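2-oxoglutarate carboxylase small subunit (Hydrogenobacter thermophilus, PDB 7KCT) is the biotin carboxylase-type subunit of a two-part carboxylase, built around an ATP-grasp domain that holds adenosine-5'-diphosphate. Local coordinates at residues T138-L146 with R202-Y210. Sequence-based numbering, arbitrary orientation.
Sequences TVPGSDGIL and RGDLLLEKY. With ADP (adenosine-5'-diphosphate), chain C.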
loop_
_atom_site.group_PDB
_atom_site.type_symbol
_atom_site.label_atom_id
_atom_site.label_comp_id
_atom_site.label_asym_id
_atom_site.label_seq_id
_atom_site.Cartn_x
_atom_site.Cartn_y
_atom_site.Cartn_z
ATOM N N THR A 138 -22.814 23.385 19.512
ATOM C CA THR A 138 -23.307 22.078 19.902
ATOM C C THR A 138 -24.720 21.942 19.387
ATOM O O THR A 138 -25.364 22.931 19.038
ATOM C CB THR A 138 -23.289 21.825 21.430
ATOM O OG1 THR A 138 -24.010 22.844 22.130
ATOM C CG2 THR A 138 -21.855 21.709 21.976
ATOM N N VAL A 139 -25.183 20.699 19.347
ATOM C CA VAL A 139 -26.554 20.426 18.925
ATOM C C VAL A 139 -27.505 20.872 20.034
ATOM O O VAL A 139 -27.365 20.416 21.183
ATOM C CB VAL A 139 -26.744 18.931 18.628
ATOM C CG1 VAL A 139 -28.144 18.699 18.069
ATOM C CG2 VAL A 139 -25.710 18.377 17.662
ATOM N N PRO A 140 -28.522 21.675 19.733
ATOM C CA PRO A 140 -29.501 22.038 20.766
ATOM C C PRO A 140 -30.145 20.802 21.382
ATOM O O PRO A 140 -30.355 19.790 20.715
ATOM C CB PRO A 140 -30.526 22.879 19.995
ATOM C CG PRO A 140 -29.744 23.451 18.806
ATOM C CD PRO A 140 -28.769 22.356 18.439
ATOM N N GLY A 141 -30.460 20.885 22.671
ATOM C CA GLY A 141 -31.162 19.797 23.331
ATOM C C GLY A 141 -31.125 19.971 24.833
ATOM O O GLY A 141 -30.868 21.063 25.328
ATOM N N SER A 142 -31.388 18.878 25.546
ATOM C CA SER A 142 -31.378 18.926 26.996
ATOM C C SER A 142 -30.038 19.457 27.489
ATOM O O SER A 142 -28.987 19.201 26.898
ATOM C CB SER A 142 -31.674 17.544 27.588
ATOM O OG SER A 142 -30.814 16.568 27.061
ATOM N N ASP A 143 -30.089 20.259 28.542
ATOM C CA ASP A 143 -28.879 20.720 29.220
ATOM C C ASP A 143 -28.577 19.608 30.207
ATOM O O ASP A 143 -29.110 19.575 31.315
ATOM C CB ASP A 143 -29.092 22.066 29.895
ATOM N N GLY A 144 -27.806 18.633 29.761
ATOM C CA GLY A 144 -27.526 17.481 30.579
ATOM C C GLY A 144 -28.478 16.313 30.367
ATOM O O GLY A 144 -29.355 16.286 29.493
ATOM N N ILE A 145 -28.269 15.307 31.214
ATOM C CA ILE A 145 -29.062 14.100 31.179
ATOM C C ILE A 145 -30.510 14.405 31.527
ATOM O O ILE A 145 -30.828 15.421 32.148
ATOM C CB ILE A 145 -28.441 13.103 32.170
ATOM C CG1 ILE A 145 -27.083 12.648 31.636
ATOM C CG2 ILE A 145 -29.353 11.932 32.401
ATOM C CD1 ILE A 145 -26.180 12.055 32.706
ATOM N N LEU A 146 -31.398 13.502 31.116
ATOM C CA LEU A 146 -32.825 13.615 31.398
ATOM C C LEU A 146 -33.167 12.909 32.710
ATOM O O LEU A 146 -32.770 11.759 32.919
ATOM C CB LEU A 146 -33.644 13.018 30.250
ATOM C CG LEU A 146 -33.471 13.562 28.826
ATOM C CD1 LEU A 146 -34.061 12.557 27.820
ATOM C CD2 LEU A 146 -34.147 14.919 28.681
ATOM N N ARG A 202 -25.326 1.774 32.374
ATOM C CA ARG A 202 -25.960 3.005 32.826
ATOM C C ARG A 202 -26.996 3.410 31.790
ATOM O O ARG A 202 -26.667 3.547 30.609
ATOM C CB ARG A 202 -24.901 4.090 33.027
ATOM C CG ARG A 202 -25.444 5.455 33.400
ATOM C CD ARG A 202 -24.359 6.335 34.021
ATOM N NE ARG A 202 -23.289 6.677 33.090
ATOM C CZ ARG A 202 -23.219 7.813 32.402
ATOM N NH1 ARG A 202 -24.176 8.737 32.516
ATOM N NH2 ARG A 202 -22.192 8.030 31.591
ATOM N N GLY A 203 -28.237 3.594 32.227
ATOM C CA GLY A 203 -29.347 3.837 31.331
ATOM C C GLY A 203 -29.609 5.284 30.977
ATOM O O GLY A 203 -30.576 5.566 30.264
ATOM N N ASP A 204 -28.754 6.206 31.405
ATOM C CA ASP A 204 -29.055 7.630 31.303
ATOM C C ASP A 204 -29.079 8.112 29.857
ATOM O O ASP A 204 -28.135 7.873 29.096
ATOM C CB ASP A 204 -28.015 8.443 32.066
ATOM C CG ASP A 204 -27.855 7.995 33.502
ATOM O OD1 ASP A 204 -28.795 7.382 34.054
ATOM O OD2 ASP A 204 -26.777 8.240 34.072
ATOM N N LEU A 205 -30.122 8.865 29.509
ATOM C CA LEU A 205 -30.310 9.359 28.154
ATOM C C LEU A 205 -30.202 10.880 28.133
ATOM O O LEU A 205 -30.473 11.550 29.131
ATOM C CB LEU A 205 -31.675 8.928 27.603
ATOM C CG LEU A 205 -32.004 7.433 27.725
ATOM C CD1 LEU A 205 -33.447 7.164 27.342
ATOM C CD2 LEU A 205 -31.090 6.621 26.894
ATOM N N LEU A 206 -29.739 11.407 27.007
ATOM C CA LEU A 206 -29.901 12.805 26.663
ATOM C C LEU A 206 -30.813 12.907 25.441
ATOM O O LEU A 206 -31.060 11.929 24.719
ATOM C CB LEU A 206 -28.548 13.477 26.410
ATOM C CG LEU A 206 -27.674 13.072 25.222
ATOM C CD1 LEU A 206 -28.244 13.675 23.937
ATOM C CD2 LEU A 206 -26.260 13.528 25.414
ATOM N N LEU A 207 -31.265 14.122 25.187
ATOM C CA LEU A 207 -32.148 14.413 24.071
ATOM C C LEU A 207 -31.527 15.541 23.285
ATOM O O LEU A 207 -31.073 16.519 23.882
ATOM C CB LEU A 207 -33.539 14.803 24.578
ATOM C CG LEU A 207 -34.666 15.015 23.569
ATOM C CD1 LEU A 207 -36.017 15.033 24.312
ATOM C CD2 LEU A 207 -34.473 16.282 22.826
ATOM N N GLU A 208 -31.486 15.412 21.957
ATOM C CA GLU A 208 -31.089 16.533 21.138
ATOM C C GLU A 208 -31.938 16.626 19.874
ATOM O O GLU A 208 -32.683 15.723 19.528
ATOM C CB GLU A 208 -29.584 16.478 20.793
ATOM C CG GLU A 208 -29.060 15.209 20.170
ATOM C CD GLU A 208 -27.522 15.253 19.971
ATOM O OE1 GLU A 208 -26.803 15.731 20.883
ATOM O OE2 GLU A 208 -27.020 14.789 18.924
ATOM N N LYS A 209 -31.851 17.785 19.240
ATOM C CA LYS A 209 -32.549 18.028 17.992
ATOM C C LYS A 209 -32.091 16.994 16.983
ATOM O O LYS A 209 -30.886 16.785 16.798
ATOM C CB LYS A 209 -32.234 19.429 17.494
ATOM C CG LYS A 209 -32.855 19.799 16.168
ATOM C CD LYS A 209 -34.358 19.863 16.279
ATOM C CE LYS A 209 -35.015 19.570 14.942
ATOM N NZ LYS A 209 -36.440 19.227 15.123
ATOM N N TYR A 210 -33.036 16.310 16.364
ATOM C CA TYR A 210 -32.656 15.453 15.253
ATOM C C TYR A 210 -32.399 16.308 14.020
ATOM O O TYR A 210 -33.322 16.962 13.507
ATOM C CB TYR A 210 -33.714 14.417 14.942
ATOM C CG TYR A 210 -33.262 13.566 13.780
ATOM C CD1 TYR A 210 -32.231 12.621 13.938
ATOM C CD2 TYR A 210 -33.815 13.729 12.515
ATOM C CE1 TYR A 210 -31.799 11.821 12.859
ATOM C CE2 TYR A 210 -33.400 12.934 11.433
ATOM C CZ TYR A 210 -32.392 11.985 11.612
ATOM O OH TYR A 210 -32.010 11.243 10.515
HETATM P PB ADP C . -21.828 6.630 19.013
HETATM O O1B ADP C . -22.539 5.326 19.110
HETATM O O2B ADP C . -20.951 7.092 17.878
HETATM O O3B ADP C . -21.352 7.186 20.341
HETATM P PA ADP C . -22.731 9.172 18.223
HETATM O O1A ADP C . -21.505 9.591 17.493
HETATM O O2A ADP C . -23.465 10.240 19.018
HETATM O O3A ADP C . -23.214 7.804 18.811
HETATM O "O5'" ADP C . -23.871 9.324 16.740
HETATM C "C5'" ADP C . -24.137 8.043 16.061
HETATM C "C4'" ADP C . -24.517 8.447 14.692
HETATM O "O4'" ADP C . -25.908 8.819 14.829
HETATM C "C3'" ADP C . -23.773 9.636 14.210
HETATM O "O3'" ADP C . -22.684 9.240 13.368
HETATM C "C2'" ADP C . -24.851 10.213 13.295
HETATM O "O2'" ADP C . -25.038 9.399 12.075
HETATM C "C1'" ADP C . -26.127 9.998 14.059
HETATM N N9 ADP C . -26.441 11.155 14.933
HETATM C C8 ADP C . -25.943 11.476 16.203
HETATM N N7 ADP C . -26.513 12.614 16.679
HETATM C C5 ADP C . -27.370 13.044 15.665
HETATM C C6 ADP C . -28.238 14.160 15.553
HETATM N N6 ADP C . -28.315 15.063 16.566
HETATM N N1 ADP C . -28.962 14.376 14.426
HETATM C C2 ADP C . -28.827 13.417 13.478
HETATM N N3 ADP C . -28.064 12.311 13.449
HETATM C C4 ADP C . -27.336 12.149 14.582
#
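Glu208 meets Val139 at about a right angle: its side chain leaves strand 205-209, passes this valine of the loop 138-146 and ends at the adenine of ADP. Its CB lies 3.4 Å from Pro140 O and also touches Val139 CG1. With chi1 at 53°, CG stands between the backbone N and the carbonyl carbon, 3.7 Å from ADP N6 and a little farther from Val139 CG1. CD is still against Val139 CG1, OE1 is 3.9 Å from Val139 CB, and OE2 accepts an almost straight hydrogen bond from ADP N6 (2.7 Å, 173°). Lys128 forms a salt bridge with OE1 and Lys166 one with OE2, and the two positive charges would probably favour the ionised carboxylate. The same N6 also donates to Lys209 O. Val139 CG1 rests on that oxygen at 3.6 Å and Val139 CG2 lies 4.0 Å from Glu208 OE2, so each methyl neighbours one acceptor.

The backbones are joined by a single bridge at Gly141 and Glu208, with Lys209 N bonded to Pro140 O and Ser142 N to Leu207 O. Beyond it, Ser142 OG takes over as acceptor for Leu207 N at 3.1 Å, and Leu146 N regains a backbone partner in Leu205 O. Ile145 lays CG2 on Asp204 CB, while its CD1 meets the edge of the Arg202 guanidinium. That arginine pairs with Asp204 and Asp123 and belongs to the bicarbonate pocket. The loop thus borders strand 205-209, where Glu208 OE2 and Lys209 O receive the adenine amine in the nucleotide site of the ATP-grasp domain.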